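Local coordinates for biofilm-associated surface protein (Staphylococcus aureus, PDB 7C7U), which probably helps the bacterium build biofilm as a cell wall-anchored, calcium-binding surface protein, apparently by switching between a folded and a functional amyloid state, at residues Y30-M35 and V116-A121; T204-A209 and G239-S244; Y219-G224 and R401-S406. All coordinates share one frame; numbering follows the deposited sequence.

In the fold
Contact 1 comes first along the chain: it brings the loop before strand 36-39 up to the end of strand 113-117, closing an excursion of 80 residues, about half of them strand, in the N-terminal sheet. Contact 2 opens after helix 193-199 and closes just past strand 228-237, so the hairpin of strands 210-220 and 228-237 lies between its two loops. Contact 3 starts within that excursion, at the far end of strand 210-220, and closes only at helix 397-404; contacts 2 and 3 therefore cross. Their centres are about 39 Å apart. Contact 2 closes one end of the hairpin, whereas contact 3 links the other to helix 397-404, beside the calcium sites that begin at Asp389.

Contact 1 of 3, residues Y30-M35 and V116-A121; sequences YTFASM and VNFIRA
Phe32 and Phe118 meet as a T-shaped, edge-to-face pair. The edge of the Phe32 ring points into the face of Phe118, with ring centroids 4.9 Å apart and planes at 82°. Phe32 CE1 is the probing atom: it stands 3.5 Å above the Phe118 plane, over the ring centre, and its closest atom there is Phe118 CE2, at 3.6 Å. The backbones are much farther apart, Phe32 CA lying 10.4 Å from Phe118 CA, and the two side chains, which run past each other in opposite directions, fill that distance. Phe118 reaches across because its CG is anti to the backbone N (chi1 -177°).

The second interaction is a Met-aromatic contact. Met35 SD approaches the same Phe118 ring obliquely, 4.2 Å from Phe118 CE2 and 5.4 Å from the ring centroid.

No hydrogen bond joins the two segments; the polar ties run outward from the backbone, Phe32 O accepting from Thr180 OG1 while Met35 pairs with Ser181. Around the rings, Tyr70 makes another edge-to-face pair with Phe32, Phe126 meets Phe118, and Val169 touches Phe32, Met35 and Phe118 alike. All three residues of the contact are buried. This is an aromatic cluster in the hydrophobic core of the N-terminal beta domain, where a loop and the corner after strand 113-117 pack over strands 70-76 and 163-171.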
ATOM      1  N   TYR A  30      10.332 -16.917  -1.853  1.00 58.79           N
ATOM      2  CA  TYR A  30      11.027 -17.099  -3.121  1.00 57.56           C
ATOM      3  C   TYR A  30      10.757 -18.446  -3.769  1.00 56.47           C
ATOM      4  O   TYR A  30      11.268 -18.692  -4.868  1.00 59.93           O
ATOM      5  CB  TYR A  30      12.528 -16.891  -2.917  1.00 63.70           C
ATOM      6  CG  TYR A  30      12.842 -15.584  -2.217  1.00 66.72           C
ATOM      7  CD1 TYR A  30      13.286 -15.569  -0.899  1.00 69.26           C
ATOM      8  CD2 TYR A  30      12.667 -14.359  -2.865  1.00 65.48           C
ATOM      9  CE1 TYR A  30      13.566 -14.374  -0.245  1.00 69.89           C
ATOM     10  CE2 TYR A  30      12.944 -13.156  -2.217  1.00 64.66           C
ATOM     11  CZ  TYR A  30      13.394 -13.177  -0.904  1.00 70.02           C
ATOM     12  OH  TYR A  30      13.678 -12.006  -0.237  1.00 77.14           O
ATOM     13  N   THR A  31       9.980 -19.324  -3.141  1.00 51.32           N
ATOM     14  CA  THR A  31       9.692 -20.605  -3.770  1.00 54.48           C
ATOM     15  C   THR A  31       8.591 -20.506  -4.827  1.00 54.53           C
ATOM     16  O   THR A  31       8.430 -21.437  -5.624  1.00 55.90           O
ATOM     17  CB  THR A  31       9.308 -21.638  -2.711  1.00 53.76           C
ATOM     18  OG1 THR A  31       8.026 -21.307  -2.171  1.00 54.10           O
ATOM     19  CG2 THR A  31      10.333 -21.641  -1.580  1.00 56.76           C
ATOM     20  N   PHE A  32       7.831 -19.412  -4.857  1.00 51.94           N
ATOM     21  CA  PHE A  32       6.765 -19.229  -5.839  1.00 51.67           C
ATOM     22  C   PHE A  32       7.272 -18.407  -7.018  1.00 51.07           C
ATOM     23  O   PHE A  32       7.679 -17.253  -6.848  1.00 52.37           O
ATOM     24  CB  PHE A  32       5.548 -18.549  -5.220  1.00 49.61           C
ATOM     25  CG  PHE A  32       4.714 -19.454  -4.376  1.00 49.59           C
ATOM     26  CD1 PHE A  32       3.843 -20.352  -4.964  1.00 44.50           C
ATOM     27  CD2 PHE A  32       4.789 -19.399  -2.990  1.00 47.38           C
ATOM     28  CE1 PHE A  32       3.064 -21.183  -4.199  1.00 44.97           C
ATOM     29  CE2 PHE A  32       4.009 -20.233  -2.213  1.00 43.32           C
ATOM     30  CZ  PHE A  32       3.148 -21.124  -2.817  1.00 46.40           C
ATOM     31  N   ALA A  33       7.233 -18.996  -8.207  1.00 48.08           N
ATOM     32  CA  ALA A  33       7.509 -18.237  -9.414  1.00 49.85           C
ATOM     33  C   ALA A  33       6.281 -17.405  -9.801  1.00 50.13           C
ATOM     34  O   ALA A  33       5.205 -17.496  -9.195  1.00 44.29           O
ATOM     35  CB  ALA A  33       7.931 -19.177 -10.541  1.00 47.59           C
ATOM     36  N   SER A  34       6.429 -16.595 -10.842  1.00 49.85           N
ATOM     37  CA  SER A  34       5.308 -15.786 -11.299  1.00 47.27           C
ATOM     38  C   SER A  34       4.254 -16.673 -11.949  1.00 46.29           C
ATOM     39  O   SER A  34       4.566 -17.589 -12.712  1.00 46.05           O
ATOM     40  CB  SER A  34       5.780 -14.715 -12.284  1.00 48.06           C
ATOM     41  OG  SER A  34       4.908 -13.594 -12.290  1.00 51.18           O
ATOM     42  N   MET A  35       3.001 -16.407 -11.622  1.00 41.24           N
ATOM     43  CA  MET A  35       1.889 -17.073 -12.266  1.00 40.16           C
ATOM     44  C   MET A  35       1.508 -16.295 -13.514  1.00 37.84           C
ATOM     45  O   MET A  35       1.739 -15.090 -13.593  1.00 35.25           O
ATOM     46  CB  MET A  35       0.722 -17.162 -11.297  1.00 43.35           C
ATOM     47  CG  MET A  35       1.068 -18.002 -10.096  1.00 45.84           C
ATOM     48  SD  MET A  35      -0.431 -18.783  -9.571  1.00 49.93           S
ATOM     49  CE  MET A  35      -1.019 -19.294 -11.157  1.00 40.24           C
ATOM     50  N   VAL A 116      -8.734 -19.971  -5.078  1.00 38.89           N
ATOM     51  CA  VAL A 116      -8.686 -21.424  -5.170  1.00 41.66           C
ATOM     52  C   VAL A 116      -7.353 -21.867  -4.583  1.00 39.74           C
ATOM     53  O   VAL A 116      -6.384 -21.100  -4.537  1.00 38.81           O
ATOM     54  CB  VAL A 116      -8.871 -21.909  -6.630  1.00 40.43           C
ATOM     55  CG1 VAL A 116      -7.671 -21.533  -7.471  1.00 39.30           C
ATOM     56  CG2 VAL A 116      -9.116 -23.414  -6.684  1.00 43.51           C
ATOM     57  N   ASN A 117      -7.316 -23.096  -4.078  1.00 43.60           N
ATOM     58  CA  ASN A 117      -6.078 -23.582  -3.488  1.00 43.38           C
ATOM     59  C   ASN A 117      -5.025 -23.758  -4.578  1.00 42.38           C
ATOM     60  O   ASN A 117      -5.342 -24.040  -5.733  1.00 40.06           O
ATOM     61  CB  ASN A 117      -6.315 -24.894  -2.739  1.00 49.52           C
ATOM     62  CG  ASN A 117      -6.830 -24.671  -1.318  1.00 51.97           C
ATOM     63  OD1 ASN A 117      -6.829 -23.547  -0.812  1.00 50.92           O
ATOM     64  ND2 ASN A 117      -7.282 -25.740  -0.677  1.00 52.99           N
ATOM     65  N   PHE A 118      -3.766 -23.534  -4.203  1.00 44.37           N
ATOM     66  CA  PHE A 118      -2.664 -23.653  -5.153  1.00 42.55           C
ATOM     67  C   PHE A 118      -2.370 -25.114  -5.488  1.00 46.63           C
ATOM     68  O   PHE A 118      -2.345 -25.497  -6.664  1.00 43.68           O
ATOM     69  CB  PHE A 118      -1.420 -22.978  -4.580  1.00 43.49           C
ATOM     70  CG  PHE A 118      -0.239 -22.974  -5.508  1.00 43.32           C
ATOM     71  CD1 PHE A 118       0.605 -24.069  -5.588  1.00 47.73           C
ATOM     72  CD2 PHE A 118       0.042 -21.861  -6.282  1.00 42.89           C
ATOM     73  CE1 PHE A 118       1.698 -24.061  -6.438  1.00 46.06           C
ATOM     74  CE2 PHE A 118       1.132 -21.848  -7.137  1.00 45.43           C
ATOM     75  CZ  PHE A 118       1.962 -22.954  -7.215  1.00 43.69           C
ATOM     76  N   ILE A 119      -2.134 -25.936  -4.467  1.00 48.57           N
ATOM     77  CA  ILE A 119      -1.611 -27.288  -4.656  1.00 48.20           C
ATOM     78  C   ILE A 119      -2.739 -28.236  -5.046  1.00 49.47           C
ATOM     79  O   ILE A 119      -3.728 -28.371  -4.318  1.00 52.09           O
ATOM     80  CB  ILE A 119      -0.893 -27.774  -3.392  1.00 51.07           C
ATOM     81  CG1 ILE A 119       0.401 -26.992  -3.187  1.00 52.63           C
ATOM     82  CG2 ILE A 119      -0.595 -29.255  -3.482  1.00 53.85           C
ATOM     83  CD1 ILE A 119       0.623 -26.583  -1.760  1.00 58.10           C
ATOM     84  N   ARG A 120      -2.575 -28.916  -6.188  1.00 48.70           N
ATOM     85  CA  ARG A 120      -3.612 -29.802  -6.715  1.00 49.25           C
ATOM     86  C   ARG A 120      -3.991 -30.898  -5.723  1.00 55.00           C
ATOM     87  O   ARG A 120      -5.167 -31.264  -5.612  1.00 55.33           O
ATOM     88  CB  ARG A 120      -3.143 -30.430  -8.028  1.00 50.40           C
ATOM     89  CG  ARG A 120      -4.063 -31.518  -8.540  1.00 49.68           C
ATOM     90  CD  ARG A 120      -3.548 -32.175  -9.796  1.00 49.05           C
ATOM     91  NE  ARG A 120      -4.468 -33.208 -10.264  1.00 53.47           N
ATOM     92  CZ  ARG A 120      -4.131 -34.213 -11.072  1.00 52.72           C
ATOM     93  NH1 ARG A 120      -5.045 -35.101 -11.440  1.00 53.31           N
ATOM     94  NH2 ARG A 120      -2.887 -34.332 -11.519  1.00 49.66           N
ATOM     95  N   ALA A 121      -3.007 -31.442  -5.001  1.00 55.82           N
ATOM     96  CA  ALA A 121      -3.290 -32.506  -4.040  1.00 59.52           C
ATOM     97  C   ALA A 121      -4.172 -32.020  -2.894  1.00 58.08           C
ATOM     98  O   ALA A 121      -4.882 -32.823  -2.279  1.00 56.53           O
ATOM     99  CB  ALA A 121      -1.982 -33.084  -3.495  1.00 57.66           C
TER

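Contact 2 of 3, residues T204-A209 and G239-S244; sequences TENNNA and GIFSYS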
ATOM      1  N   THR A 204       6.479 -17.025 -38.641  1.00 29.97           N
ATOM      2  CA  THR A 204       6.783 -18.443 -38.728  1.00 31.53           C
ATOM      3  C   THR A 204       8.012 -18.813 -37.914  1.00 31.37           C
ATOM      4  O   THR A 204       8.216 -20.002 -37.635  1.00 31.62           O
ATOM      5  CB  THR A 204       6.997 -18.876 -40.187  1.00 34.31           C
ATOM      6  OG1 THR A 204       8.095 -18.146 -40.744  1.00 32.98           O
ATOM      7  CG2 THR A 204       5.743 -18.598 -41.008  1.00 33.08           C
ATOM      8  N   GLU A 205       8.830 -17.832 -37.536  1.00 32.24           N
ATOM      9  CA  GLU A 205      10.093 -18.111 -36.855  1.00 33.33           C
ATOM     10  C   GLU A 205       9.834 -18.587 -35.439  1.00 30.92           C
ATOM     11  O   GLU A 205       9.165 -17.896 -34.663  1.00 31.17           O
ATOM     12  CB  GLU A 205      10.969 -16.864 -36.784  1.00 31.78           C
ATOM     13  CG  GLU A 205      11.357 -16.292 -38.116  1.00 37.97           C
ATOM     14  CD  GLU A 205      12.570 -15.408 -38.040  1.00 30.56           C
ATOM     15  OE1 GLU A 205      12.683 -14.536 -38.917  1.00 36.34           O
ATOM     16  OE2 GLU A 205      13.368 -15.531 -37.087  1.00 35.16           O
ATOM     17  N   ASN A 206      10.405 -19.744 -35.096  1.00 26.32           N
ATOM     18  CA  ASN A 206      10.387 -20.306 -33.746  1.00 31.40           C
ATOM     19  C   ASN A 206       8.977 -20.292 -33.178  1.00 35.51           C
ATOM     20  O   ASN A 206       8.700 -19.806 -32.068  1.00 25.88           O
ATOM     21  CB  ASN A 206      11.336 -19.542 -32.841  1.00 27.18           C
ATOM     22  CG  ASN A 206      12.743 -19.598 -33.330  1.00 31.53           C
ATOM     23  OD1 ASN A 206      13.198 -18.696 -34.026  1.00 29.42           O
ATOM     24  ND2 ASN A 206      13.432 -20.689 -33.024  1.00 33.13           N
ATOM     25  N   ASN A 207       8.094 -20.883 -33.964  1.00 27.48           N
ATOM     26  CA  ASN A 207       6.661 -20.768 -33.785  1.00 27.81           C
ATOM     27  C   ASN A 207       6.193 -21.574 -32.595  1.00 26.24           C
ATOM     28  O   ASN A 207       5.155 -21.261 -32.006  1.00 27.19           O
ATOM     29  CB  ASN A 207       5.967 -21.238 -35.070  1.00 31.70           C
ATOM     30  CG  ASN A 207       4.503 -20.901 -35.099  1.00 32.42           C
ATOM     31  OD1 ASN A 207       4.120 -19.794 -35.465  1.00 31.19           O
ATOM     32  ND2 ASN A 207       3.669 -21.858 -34.704  1.00 31.90           N
ATOM     33  N   ASN A 208       6.934 -22.612 -32.223  1.00 26.15           N
ATOM     34  CA  ASN A 208       6.582 -23.396 -31.042  1.00 30.94           C
ATOM     35  C   ASN A 208       7.497 -23.141 -29.840  1.00 29.97           C
ATOM     36  O   ASN A 208       7.440 -23.899 -28.865  1.00 30.15           O
ATOM     37  CB  ASN A 208       6.566 -24.889 -31.377  1.00 36.18           C
ATOM     38  CG  ASN A 208       5.755 -25.693 -30.375  1.00 40.44           C
ATOM     39  OD1 ASN A 208       4.619 -25.339 -30.041  1.00 42.29           O
ATOM     40  ND2 ASN A 208       6.359 -26.746 -29.839  1.00 45.09           N
ATOM     41  N   ALA A 209       8.329 -22.093 -29.876  1.00 27.65           N
ATOM     42  CA  ALA A 209       9.319 -21.882 -28.815  1.00 28.82           C
ATOM     43  C   ALA A 209       8.680 -21.456 -27.489  1.00 26.82           C
ATOM     44  O   ALA A 209       9.124 -21.870 -26.410  1.00 25.13           O
ATOM     45  CB  ALA A 209      10.340 -20.826 -29.252  1.00 27.29           C
ATOM     46  N   GLY A 239      10.040 -25.406 -24.514  1.00 31.80           N
ATOM     47  CA  GLY A 239      11.147 -26.343 -24.425  1.00 33.09           C
ATOM     48  C   GLY A 239      12.448 -25.695 -24.003  1.00 35.65           C
ATOM     49  O   GLY A 239      12.531 -25.060 -22.933  1.00 32.59           O
ATOM     50  N   ILE A 240      13.472 -25.823 -24.845  1.00 31.01           N
ATOM     51  CA  ILE A 240      14.789 -25.313 -24.477  1.00 33.86           C
ATOM     52  C   ILE A 240      15.285 -24.343 -25.538  1.00 32.22           C
ATOM     53  O   ILE A 240      16.457 -24.385 -25.936  1.00 30.01           O
ATOM     54  CB  ILE A 240      15.791 -26.460 -24.247  1.00 35.34           C
ATOM     55  CG1 ILE A 240      15.720 -27.477 -25.401  1.00 32.79           C
ATOM     56  CG2 ILE A 240      15.532 -27.110 -22.882  1.00 32.90           C
ATOM     57  CD1 ILE A 240      16.966 -28.369 -25.526  1.00 39.61           C
ATOM     58  N   PHE A 241      14.397 -23.442 -25.958  1.00 28.35           N
ATOM     59  CA  PHE A 241      14.684 -22.458 -26.992  1.00 32.71           C
ATOM     60  C   PHE A 241      16.065 -21.838 -26.838  1.00 30.62           C
ATOM     61  O   PHE A 241      16.507 -21.505 -25.733  1.00 29.82           O
ATOM     62  CB  PHE A 241      13.625 -21.347 -26.965  1.00 30.75           C
ATOM     63  CG  PHE A 241      13.955 -20.194 -27.859  1.00 29.68           C
ATOM     64  CD1 PHE A 241      13.815 -20.307 -29.237  1.00 31.38           C
ATOM     65  CD2 PHE A 241      14.426 -19.008 -27.330  1.00 32.74           C
ATOM     66  CE1 PHE A 241      14.128 -19.242 -30.061  1.00 32.08           C
ATOM     67  CE2 PHE A 241      14.738 -17.940 -28.153  1.00 32.60           C
ATOM     68  CZ  PHE A 241      14.587 -18.060 -29.521  1.00 30.29           C
ATOM     69  N   SER A 242      16.719 -21.639 -27.973  1.00 32.08           N
ATOM     70  CA  SER A 242      18.012 -20.975 -28.034  1.00 34.06           C
ATOM     71  C   SER A 242      17.932 -19.912 -29.124  1.00 36.24           C
ATOM     72  O   SER A 242      17.578 -20.225 -30.272  1.00 32.45           O
ATOM     73  CB  SER A 242      19.119 -21.998 -28.324  1.00 37.59           C
ATOM     74  OG  SER A 242      20.382 -21.488 -27.979  1.00 44.38           O
ATOM     75  N   TYR A 243      18.221 -18.656 -28.757  1.00 28.32           N
ATOM     76  CA  TYR A 243      18.173 -17.527 -29.687  1.00 31.22           C
ATOM     77  C   TYR A 243      19.526 -17.384 -30.380  1.00 31.67           C
ATOM     78  O   TYR A 243      20.547 -17.173 -29.718  1.00 29.84           O
ATOM     79  CB  TYR A 243      17.815 -16.214 -28.968  1.00 26.54           C
ATOM     80  CG  TYR A 243      17.799 -15.029 -29.920  1.00 27.73           C
ATOM     81  CD1 TYR A 243      16.650 -14.715 -30.654  1.00 29.56           C
ATOM     82  CD2 TYR A 243      18.926 -14.241 -30.110  1.00 27.42           C
ATOM     83  CE1 TYR A 243      16.620 -13.639 -31.529  1.00 27.68           C
ATOM     84  CE2 TYR A 243      18.911 -13.173 -31.001  1.00 29.93           C
ATOM     85  CZ  TYR A 243      17.755 -12.881 -31.707  1.00 28.47           C
ATOM     86  OH  TYR A 243      17.723 -11.821 -32.582  1.00 29.42           O
ATOM     87  N   SER A 244      19.531 -17.497 -31.708  1.00 32.31           N
ATOM     88  CA  SER A 244      20.720 -17.205 -32.508  1.00 32.94           C
ATOM     89  C   SER A 244      20.262 -16.894 -33.925  1.00 36.45           C
ATOM     90  O   SER A 244      19.623 -17.731 -34.569  1.00 36.00           O
ATOM     91  CB  SER A 244      21.709 -18.376 -32.502  1.00 37.23           C
ATOM     92  OG  SER A 244      22.865 -18.047 -33.256  1.00 38.39           O
TER
HETATM   93  O   HOH W   1      11.275 -23.561 -26.090  1.00 29.23           O
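Phe241 meets Ala209 and Asn206 of the other loop along the CD1-CE1 side of its ring. The methyl of Ala209 comes in obliquely, its CB 3.5 Å from Phe241 CD1. Asn206 meets the ring at its edge: ND2 lies near the ring plane, 3.4 Å from Phe241 CE1, and the amide stands at 85° to the ring. A chi1 of 172° swings the Phe241 ring away from its own N, toward 204-209.

Beside the ring the backbones are joined through a water. It donates to Ala209 O (2.8 Å) and accepts from Gly239 N (2.7 Å) and Phe241 N (3.1 Å), spanning a gap too wide for a direct bond.

Farther out, a type I turn from Asn206 to Ala209, closed by Ala209 N to Asn206 O at 3.2 Å, sets the two residues that meet the ring. Lys245 holds Asn206 OD1 and also forms a salt bridge with Glu205. On the other loop, Tyr243 N lies over one face of the Phe241 ring while bonding to Asn317 OD1.

Because the amide nitrogen sits at the ring's edge, it makes no amide-pi bond. Van der Waals packing and one water join 204-209 to 239-244; direct hydrogen bonds lie just beyond, at Lys245 and Asn238.

Contact 3 of 3, residues Y219-G224 and R401-S406; sequences YNENVG and RQLSLS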
ATOM      1  N   TYR A 219       6.218  -0.632  -8.089  1.00 31.82           N
ATOM      2  CA  TYR A 219       6.944   0.563  -7.689  1.00 30.70           C
ATOM      3  C   TYR A 219       8.146   0.165  -6.840  1.00 32.17           C
ATOM      4  O   TYR A 219       8.039  -0.703  -5.972  1.00 36.20           O
ATOM      5  CB  TYR A 219       6.029   1.519  -6.906  1.00 30.60           C
ATOM      6  CG  TYR A 219       6.770   2.625  -6.209  1.00 33.15           C
ATOM      7  CD1 TYR A 219       7.373   3.653  -6.936  1.00 32.95           C
ATOM      8  CD2 TYR A 219       6.870   2.650  -4.827  1.00 36.13           C
ATOM      9  CE1 TYR A 219       8.053   4.663  -6.298  1.00 35.22           C
ATOM     10  CE2 TYR A 219       7.554   3.662  -4.176  1.00 35.95           C
ATOM     11  CZ  TYR A 219       8.144   4.658  -4.919  1.00 34.80           C
ATOM     12  OH  TYR A 219       8.815   5.668  -4.285  1.00 39.68           O
ATOM     13  N   ASN A 220       9.295   0.782  -7.107  1.00 31.33           N
ATOM     14  CA  ASN A 220      10.506   0.533  -6.321  1.00 36.35           C
ATOM     15  C   ASN A 220      11.124   1.869  -5.923  1.00 33.60           C
ATOM     16  O   ASN A 220      11.621   2.614  -6.775  1.00 33.47           O
ATOM     17  CB  ASN A 220      11.506  -0.345  -7.090  1.00 34.38           C
ATOM     18  CG  ASN A 220      12.681  -0.789  -6.221  1.00 41.31           C
ATOM     19  OD1 ASN A 220      13.343   0.038  -5.597  1.00 42.54           O
ATOM     20  ND2 ASN A 220      12.940  -2.096  -6.173  1.00 38.57           N
ATOM     21  N   GLU A 221      11.126   2.146  -4.616  1.00 37.47           N
ATOM     22  CA  GLU A 221      11.621   3.421  -4.110  1.00 41.89           C
ATOM     23  C   GLU A 221      13.126   3.588  -4.294  1.00 42.28           C
ATOM     24  O   GLU A 221      13.618   4.720  -4.259  1.00 41.90           O
ATOM     25  CB  GLU A 221      11.277   3.561  -2.629  1.00 42.67           C
ATOM     26  CG  GLU A 221      11.927   2.499  -1.748  1.00 46.68           C
ATOM     27  CD  GLU A 221      11.058   1.259  -1.551  1.00 53.36           C
ATOM     28  OE1 GLU A 221      10.297   0.876  -2.482  1.00 49.89           O
ATOM     29  OE2 GLU A 221      11.132   0.664  -0.453  1.00 53.55           O
ATOM     30  N   ASN A 222      13.861   2.496  -4.497  1.00 41.32           N
ATOM     31  CA  ASN A 222      15.313   2.563  -4.620  1.00 43.85           C
ATOM     32  C   ASN A 222      15.789   2.983  -6.005  1.00 43.81           C
ATOM     33  O   ASN A 222      16.988   3.205  -6.179  1.00 44.75           O
ATOM     34  CB  ASN A 222      15.932   1.205  -4.267  1.00 45.51           C
ATOM     35  CG  ASN A 222      15.469   0.689  -2.914  1.00 50.83           C
ATOM     36  OD1 ASN A 222      15.715   1.312  -1.876  1.00 52.94           O
ATOM     37  ND2 ASN A 222      14.760  -0.435  -2.922  1.00 48.81           N
ATOM     38  N   VAL A 223      14.903   3.074  -6.996  1.00 38.06           N
ATOM     39  CA  VAL A 223      15.314   3.453  -8.344  1.00 37.44           C
ATOM     40  C   VAL A 223      15.567   4.954  -8.391  1.00 40.68           C
ATOM     41  O   VAL A 223      14.695   5.755  -8.036  1.00 41.98           O
ATOM     42  CB  VAL A 223      14.248   3.040  -9.375  1.00 38.20           C
ATOM     43  CG1 VAL A 223      14.679   3.440 -10.772  1.00 38.80           C
ATOM     44  CG2 VAL A 223      13.950   1.545  -9.281  1.00 33.47           C
ATOM     45  N   GLY A 224      16.755   5.343  -8.848  1.00 40.77           N
ATOM     46  CA  GLY A 224      17.073   6.750  -9.015  1.00 44.93           C
ATOM     47  C   GLY A 224      16.921   7.535  -7.723  1.00 45.37           C
ATOM     48  O   GLY A 224      17.046   7.006  -6.612  1.00 47.12           O
ATOM     49  N   ARG A 401       2.243   1.869   3.222  1.00 44.54           N
ATOM     50  CA  ARG A 401       2.591   0.563   3.763  1.00 43.46           C
ATOM     51  C   ARG A 401       4.101   0.390   3.869  1.00 45.38           C
ATOM     52  O   ARG A 401       4.598  -0.127   4.873  1.00 47.94           O
ATOM     53  CB  ARG A 401       1.990  -0.538   2.888  1.00 47.32           C
ATOM     54  CG  ARG A 401       0.632  -1.012   3.348  1.00 46.23           C
ATOM     55  CD  ARG A 401       0.248  -2.317   2.667  1.00 48.06           C
ATOM     56  NE  ARG A 401       0.261  -2.203   1.215  1.00 50.64           N
ATOM     57  CZ  ARG A 401      -0.814  -1.901   0.494  1.00 48.36           C
ATOM     58  NH1 ARG A 401      -1.977  -1.687   1.097  1.00 47.57           N
ATOM     59  NH2 ARG A 401      -0.725  -1.810  -0.823  1.00 47.40           N
ATOM     60  N   GLN A 402       4.845   0.815   2.845  1.00 43.64           N
ATOM     61  CA  GLN A 402       6.264   0.494   2.765  1.00 45.25           C
ATOM     62  C   GLN A 402       7.172   1.576   3.333  1.00 47.74           C
ATOM     63  O   GLN A 402       8.222   1.247   3.892  1.00 50.60           O
ATOM     64  CB  GLN A 402       6.678   0.237   1.313  1.00 42.04           C
ATOM     65  CG  GLN A 402       5.904  -0.841   0.597  1.00 46.77           C
ATOM     66  CD  GLN A 402       6.068  -0.725  -0.911  1.00 54.28           C
ATOM     67  OE1 GLN A 402       6.828   0.123  -1.396  1.00 57.45           O
ATOM     68  NE2 GLN A 402       5.335  -1.554  -1.666  1.00 51.88           N
ATOM     69  N   LEU A 403       6.805   2.851   3.192  1.00 45.25           N
ATOM     70  CA  LEU A 403       7.679   3.970   3.542  1.00 44.84           C
ATOM     71  C   LEU A 403       7.251   4.646   4.841  1.00 44.53           C
ATOM     72  O   LEU A 403       7.948   4.547   5.853  1.00 49.59           O
ATOM     73  CB  LEU A 403       7.721   4.992   2.401  1.00 43.45           C
ATOM     74  CG  LEU A 403       8.757   4.888   1.294  1.00 51.83           C
ATOM     75  CD1 LEU A 403      10.138   5.198   1.836  1.00 50.83           C
ATOM     76  CD2 LEU A 403       8.717   3.520   0.580  1.00 48.85           C
ATOM     77  N   SER A 404       6.133   5.364   4.833  1.00 43.77           N
ATOM     78  CA  SER A 404       5.739   6.195   5.958  1.00 43.88           C
ATOM     79  C   SER A 404       5.185   5.406   7.140  1.00 46.96           C
ATOM     80  O   SER A 404       5.219   5.916   8.267  1.00 42.89           O
ATOM     81  CB  SER A 404       4.700   7.220   5.491  1.00 43.55           C
ATOM     82  OG  SER A 404       3.450   6.601   5.235  1.00 39.85           O
ATOM     83  N   LEU A 405       4.685   4.190   6.914  1.00 38.73           N
ATOM     84  CA  LEU A 405       4.010   3.348   7.905  1.00 39.75           C
ATOM     85  C   LEU A 405       2.705   3.945   8.412  1.00 41.32           C
ATOM     86  O   LEU A 405       2.092   3.389   9.335  1.00 44.84           O
ATOM     87  CB  LEU A 405       4.923   3.017   9.097  1.00 42.87           C
ATOM     88  CG  LEU A 405       6.332   2.585   8.720  1.00 47.79           C
ATOM     89  CD1 LEU A 405       7.144   2.242   9.963  1.00 45.13           C
ATOM     90  CD2 LEU A 405       6.257   1.397   7.764  1.00 42.88           C
ATOM     91  N   SER A 406       2.248   5.047   7.829  1.00 37.23           N
ATOM     92  CA  SER A 406       0.933   5.549   8.161  1.00 37.71           C
ATOM     93  C   SER A 406      -0.139   4.572   7.677  1.00 44.47           C
ATOM     94  O   SER A 406       0.110   3.674   6.866  1.00 41.59           O
ATOM     95  CB  SER A 406       0.729   6.931   7.548  1.00 40.16           C
ATOM     96  OG  SER A 406       1.309   7.017   6.258  1.00 45.05           O
TER
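Glu221 and Leu403 mark the closest approach of the backbones, their CA atoms still 8.6 Å apart, where a type I turn from Asn220 to Val223 at the end of a strand faces the last, pi-widened turn of a helix.

Side chains fill the interval. Glu221 slides past Leu403 in the opposite direction, so that Leu403 CD2 lies alongside the whole Glu221 side chain, from CB to the carboxylate, and is 3.9 Å from Glu221 OE2. Glu221 CG sits between the backbone N and the carbonyl carbon (chi1 62°), and a bend at chi2 then turns the carboxylate along the leucine. Gln402, extended beyond CG, brings its amide oxygen to the same carboxylate: Gln402 OE1 lies 3.7 Å from Glu221 OE1, with the two flat groups only 23° from parallel. Two acceptors face each other here, so this approach probably contributes no attraction of its own. The same Gln402 OE1 lies near the plane of the Tyr219 ring, at its edge, 4.3 Å from Tyr219 CD2. Glu221 N stands over one face of that ring, toward the rim.

The turn has its own brace. Asn220 OD1 accepts from Asn222 N at 2.7 Å, in the carbonyl plane, forming an Asx turn.

Tyr219 also packs on Leu331, Ile229 and Arg398, the last of them on helix 397-404. That helix overlaps the end of a calcium loop with EF-hand-like spacing, from Asp389 to its last ligand Glu400, which bonds to Ser406 OG. The contact sets Gln402 and Leu403 against the end of edge strand 210-220 and the turn after it.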